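PfEMP1 variant 1 of strain MC (Plasmodium falciparum, PDB 5LGD) probably binds host cell surface receptors as part of a much larger protein, of which this chain is one largely helical domain of the DBL clan. Local coordinates at residues B[153-156]-B[157-160]; B[53-56]-B[57-61]. One frame throughout, in Å; residues are numbered along the deposited sequence.

Contact 1. Residues B[153-156]-B[157-160]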
loop_
_atom_site.group_PDB
_atom_site.type_symbol
_atom_site.label_atom_id
_atom_site.label_comp_id
_atom_site.label_asym_id
_atom_site.label_seq_id
_atom_site.Cartn_x
_atom_site.Cartn_y
_atom_site.Cartn_z
ATOM N N GLN B 153 -3.233 5.761 -45.469
ATOM C CA GLN B 153 -3.728 4.920 -46.555
ATOM C C GLN B 153 -4.637 5.733 -47.496
ATOM O O GLN B 153 -4.605 5.512 -48.702
ATOM C CB GLN B 153 -4.478 3.720 -45.980
ATOM C CG GLN B 153 -4.684 2.577 -46.976
ATOM C CD GLN B 153 -3.410 1.788 -47.200
ATOM O OE1 GLN B 153 -3.022 0.941 -46.380
ATOM N NE2 GLN B 153 -2.744 2.034 -48.326
ATOM N N LYS B 154 -5.428 6.676 -46.933
ATOM C CA LYS B 154 -6.329 7.570 -47.665
ATOM C C LYS B 154 -5.561 8.659 -48.384
ATOM O O LYS B 154 -5.959 9.017 -49.483
ATOM C CB LYS B 154 -7.417 8.157 -46.753
ATOM C CG LYS B 154 -8.502 7.138 -46.400
ATOM C CD LYS B 154 -9.083 7.359 -45.008
ATOM C CE LYS B 154 -9.948 6.198 -44.564
ATOM N NZ LYS B 154 -10.561 6.432 -43.228
ATOM N N GLU B 155 -4.458 9.175 -47.789
ATOM C CA GLU B 155 -3.617 10.192 -48.422
ATOM C C GLU B 155 -2.804 9.636 -49.590
ATOM O O GLU B 155 -2.685 10.310 -50.611
ATOM C CB GLU B 155 -2.727 10.929 -47.418
ATOM C CG GLU B 155 -3.503 11.920 -46.564
ATOM C CD GLU B 155 -4.269 12.994 -47.319
ATOM O OE1 GLU B 155 -3.630 13.745 -48.091
ATOM O OE2 GLU B 155 -5.512 13.062 -47.165
ATOM N N ALA B 156 -2.274 8.406 -49.450
ATOM C CA ALA B 156 -1.527 7.738 -50.506
ATOM C C ALA B 156 -2.504 7.335 -51.667
ATOM O O ALA B 156 -2.096 7.304 -52.835
ATOM C CB ALA B 156 -0.843 6.510 -49.938
ATOM N N ASP B 157 -3.792 7.069 -51.344
ATOM C CA ASP B 157 -4.815 6.765 -52.358
ATOM C C ASP B 157 -5.206 8.029 -53.100
ATOM O O ASP B 157 -5.442 7.976 -54.310
ATOM C CB ASP B 157 -6.058 6.096 -51.751
ATOM C CG ASP B 157 -5.880 4.620 -51.494
ATOM O OD1 ASP B 157 -5.129 3.971 -52.259
ATOM O OD2 ASP B 157 -6.515 4.103 -50.548
ATOM N N LYS B 158 -5.287 9.163 -52.372
ATOM C CA LYS B 158 -5.604 10.467 -52.943
ATOM C C LYS B 158 -4.424 10.909 -53.832
ATOM O O LYS B 158 -4.648 11.415 -54.938
ATOM C CB LYS B 158 -5.890 11.488 -51.830
ATOM C CG LYS B 158 -7.283 11.384 -51.206
ATOM C CD LYS B 158 -7.409 12.282 -49.969
ATOM C CE LYS B 158 -8.842 12.564 -49.583
ATOM N NZ LYS B 158 -9.465 11.426 -48.860
ATOM N N CYS B 159 -3.168 10.666 -53.351
ATOM C CA CYS B 159 -1.885 10.921 -54.030
ATOM C C CYS B 159 -1.920 10.264 -55.421
ATOM O O CYS B 159 -1.652 10.929 -56.411
ATOM C CB CYS B 159 -0.731 10.368 -53.191
ATOM S SG CYS B 159 0.893 11.090 -53.546
ATOM N N LEU B 160 -2.277 8.974 -55.487
ATOM C CA LEU B 160 -2.361 8.218 -56.745
ATOM C C LEU B 160 -3.500 8.647 -57.686
ATOM O O LEU B 160 -3.380 8.452 -58.896
ATOM C CB LEU B 160 -2.444 6.710 -56.470
ATOM C CG LEU B 160 -1.199 6.070 -55.863
ATOM C CD1 LEU B 160 -1.540 4.752 -55.238
ATOM C CD2 LEU B 160 -0.086 5.919 -56.898
#
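Lys-158 lays the middle of its side chain across the end of Glu-155. Its CD lies 3.5 Å from Glu-155 OE2, and the two chains cross at a slant. The bend of Glu-155 at chi2 (-57°) turns its carboxylate outward, to where the Lys-158 chain passes. The charges do not meet: Lys-158 NZ is 4.6 Å from Glu-155 OE2. Any attraction between them is therefore probably modest, and the touch is one of aliphatic carbon on oxygen. Lys-158 CG also passes 3.2 Å from Lys-154 O, the carbonyl that accepts the Lys-158 N-H.

On another side of the helix, Asp-157 turns its carboxylate back over the preceding turn. CG stands anti to its own carbonyl carbon (chi1 -80°). This puts OD2 3.0 Å from Gln-153 O. Both atoms are acceptors, so no bond joins them. Gln-153 O instead takes the N-H of Asp-157, at 3.2 Å.

Cys-159 N gives the shortest backbone bond here, 2.8 Å to Glu-155 O. Its SG forms a disulfide with Cys-49, which ties this turn to helix 45-70. Leu-160 rests its CG 3.4 Å from Ala-156 O and touches Cys-49 and Gln-53 with its side chain. Ala-156 packs on Phe-52 of the same helix. Glu-155 is buried and touches Lys-35 of a loop.

The pattern is that of a regular alpha-helix near its C-terminal end: successive i to i+4 backbone bonds, an outer side with the exposed Lys-154 and Lys-158, and an inner side joined by a disulfide to a neighbouring helix of the domain.

Contact 2. Residues B[53-56]-B[57-61]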
loop_
_atom_site.group_PDB
_atom_site.type_symbol
_atom_site.label_atom_id
_atom_site.label_comp_id
_atom_site.label_asym_id
_atom_site.label_seq_id
_atom_site.Cartn_x
_atom_site.Cartn_y
_atom_site.Cartn_z
ATOM N N GLN B 53 2.694 4.743 -50.382
ATOM C CA GLN B 53 1.668 3.699 -50.219
ATOM C C GLN B 53 2.283 2.404 -49.654
ATOM O O GLN B 53 1.680 1.780 -48.782
ATOM C CB GLN B 53 0.932 3.406 -51.539
ATOM C CG GLN B 53 -0.236 2.433 -51.358
ATOM C CD GLN B 53 -1.167 2.436 -52.529
ATOM O OE1 GLN B 53 -0.842 1.932 -53.609
ATOM N NE2 GLN B 53 -2.361 2.983 -52.331
ATOM N N LYS B 54 3.477 2.014 -50.163
ATOM C CA LYS B 54 4.230 0.831 -49.730
ATOM C C LYS B 54 4.571 0.955 -48.245
ATOM O O LYS B 54 4.298 0.027 -47.478
ATOM C CB LYS B 54 5.528 0.695 -50.550
ATOM C CG LYS B 54 6.067 -0.727 -50.663
ATOM C CD LYS B 54 7.559 -0.743 -50.997
ATOM C CE LYS B 54 8.031 -2.124 -51.396
ATOM N NZ LYS B 54 9.487 -2.140 -51.695
ATOM N N TRP B 55 5.164 2.114 -47.846
ATOM C CA TRP B 55 5.541 2.422 -46.482
ATOM C C TRP B 55 4.373 2.237 -45.544
ATOM O O TRP B 55 4.575 1.631 -44.507
ATOM C CB TRP B 55 6.059 3.869 -46.393
ATOM C CG TRP B 55 6.402 4.331 -45.008
ATOM C CD1 TRP B 55 7.543 4.063 -44.308
ATOM C CD2 TRP B 55 5.614 5.188 -44.177
ATOM N NE1 TRP B 55 7.521 4.715 -43.098
ATOM C CE2 TRP B 55 6.356 5.432 -43.000
ATOM C CE3 TRP B 55 4.342 5.774 -44.311
ATOM C CZ2 TRP B 55 5.863 6.220 -41.956
ATOM C CZ3 TRP B 55 3.876 6.588 -43.289
ATOM C CH2 TRP B 55 4.629 6.797 -42.127
ATOM N N VAL B 56 3.162 2.758 -45.892
ATOM C CA VAL B 56 1.942 2.648 -45.064
ATOM C C VAL B 56 1.628 1.172 -44.766
ATOM O O VAL B 56 1.405 0.839 -43.610
ATOM C CB VAL B 56 0.696 3.387 -45.638
ATOM C CG1 VAL B 56 -0.442 3.432 -44.619
ATOM C CG2 VAL B 56 1.027 4.792 -46.105
ATOM N N GLU B 57 1.675 0.293 -45.785
ATOM C CA GLU B 57 1.424 -1.142 -45.617
ATOM C C GLU B 57 2.498 -1.818 -44.758
ATOM O O GLU B 57 2.138 -2.595 -43.877
ATOM C CB GLU B 57 1.199 -1.864 -46.958
ATOM C CG GLU B 57 -0.224 -2.375 -47.142
ATOM C CD GLU B 57 -0.770 -3.284 -46.053
ATOM O OE1 GLU B 57 -0.224 -4.398 -45.874
ATOM O OE2 GLU B 57 -1.745 -2.883 -45.377
ATOM N N GLN B 58 3.792 -1.460 -44.949
ATOM C CA GLN B 58 4.930 -1.939 -44.127
ATOM C C GLN B 58 4.734 -1.568 -42.648
ATOM O O GLN B 58 4.977 -2.404 -41.772
ATOM C CB GLN B 58 6.269 -1.334 -44.606
ATOM C CG GLN B 58 7.211 -2.344 -45.252
ATOM C CD GLN B 58 7.676 -1.920 -46.638
ATOM O OE1 GLN B 58 7.422 -2.603 -47.642
ATOM N NE2 GLN B 58 8.393 -0.802 -46.725
ATOM N N LYS B 59 4.306 -0.306 -42.368
ATOM C CA LYS B 59 4.090 0.146 -40.986
ATOM C C LYS B 59 2.841 -0.491 -40.377
ATOM O O LYS B 59 2.881 -0.852 -39.209
ATOM C CB LYS B 59 4.099 1.681 -40.852
ATOM C CG LYS B 59 5.312 2.370 -41.506
ATOM C CD LYS B 59 6.459 2.637 -40.527
ATOM C CE LYS B 59 7.557 1.601 -40.629
ATOM N NZ LYS B 59 8.484 1.649 -39.451
ATOM N N LYS B 60 1.761 -0.684 -41.178
ATOM C CA LYS B 60 0.525 -1.358 -40.759
ATOM C C LYS B 60 0.807 -2.794 -40.289
ATOM O O LYS B 60 0.239 -3.237 -39.276
ATOM C CB LYS B 60 -0.500 -1.385 -41.910
ATOM C CG LYS B 60 -1.328 -0.094 -41.999
ATOM C CD LYS B 60 -2.427 -0.116 -43.080
ATOM C CE LYS B 60 -3.436 -1.253 -42.978
ATOM N NZ LYS B 60 -4.205 -1.247 -41.698
ATOM N N THR B 61 1.717 -3.484 -41.006
ATOM C CA THR B 61 2.134 -4.869 -40.737
ATOM C C THR B 61 3.059 -4.905 -39.522
ATOM O O THR B 61 2.892 -5.755 -38.658
ATOM C CB THR B 61 2.756 -5.536 -42.003
ATOM O OG1 THR B 61 1.894 -5.363 -43.132
ATOM C CG2 THR B 61 3.022 -7.025 -41.815
HETATM O O HOH W 1 4.185 -2.665 -47.872
#
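Lys-54 O is held by two donors. The N-H of Gln-58 reaches it at 3.0 Å. A water donates a second hydrogen bond to Lys-54 O, at 2.7 Å. The same water donates to Gln-58 OE1 at 3.2 Å, so it links the carbonyl to the amide one turn later. The Gln-58 side chain crosses the Lys-54 chain, with Gln-58 OE1 3.8 Å from Lys-54 CG. That chain runs out extended beyond CG.

The main side-chain contact is between Trp-55 and Lys-59. Lys-59 CG sits over one face of the indole in a CH-pi contact, 3.6 Å from the centroid of the five-membered ring and 16° off its normal. Lys-59 CD lies 3.5 Å from Trp-55 NE1. The lysine bends at its second and third torsions (chi2 -95°, chi3 100°), and this carries the chain across the ring toward its nitrogen edge. Its NZ goes on to a salt bridge with Glu-62. Trp-25 of helix 7-29 meets the Trp-55 ring edge-to-face.

Further along, Glu-57 O accepts both Thr-61 N and Thr-61 OG1. They come from opposite faces of the carbonyl plane. Thr-61 OG1 is 2.9 Å from Glu-57 O.

Trp-55 NE1 is buried here and has no polar partner in the model. The indole is packed largely by Lys-59 carbons and the Trp-25 ring, with Asp-21, Ser-22 and Glu-152 also touching it. The lysine charge is answered further on by Glu-62. Water and hydroxyl supplement the backbone bonds on the more exposed sides.

In the fold
Both contacts are stretches of about two turns on long helices, and those helices pack against each other. Contact 1 lies on helix 144-162, near its end. Contact 2 lies midway along helix 45-70, closer to the centre of the chain, yet it is more exposed at its surface. Contact 1 has more buried residues and a covalent tie through Cys-159. Contact 2 relies on an aromatic face, a water and a hydroxyl. The two meet directly: Gln-153 touches Lys-60, and Val-56 CG1 packs against Gln-153 N. Asp-157 also comes close to the amide of Gln-53. Trp-55 and Lys-59 face helix 7-29 as well, so contact 2 borders two helices of the bundle.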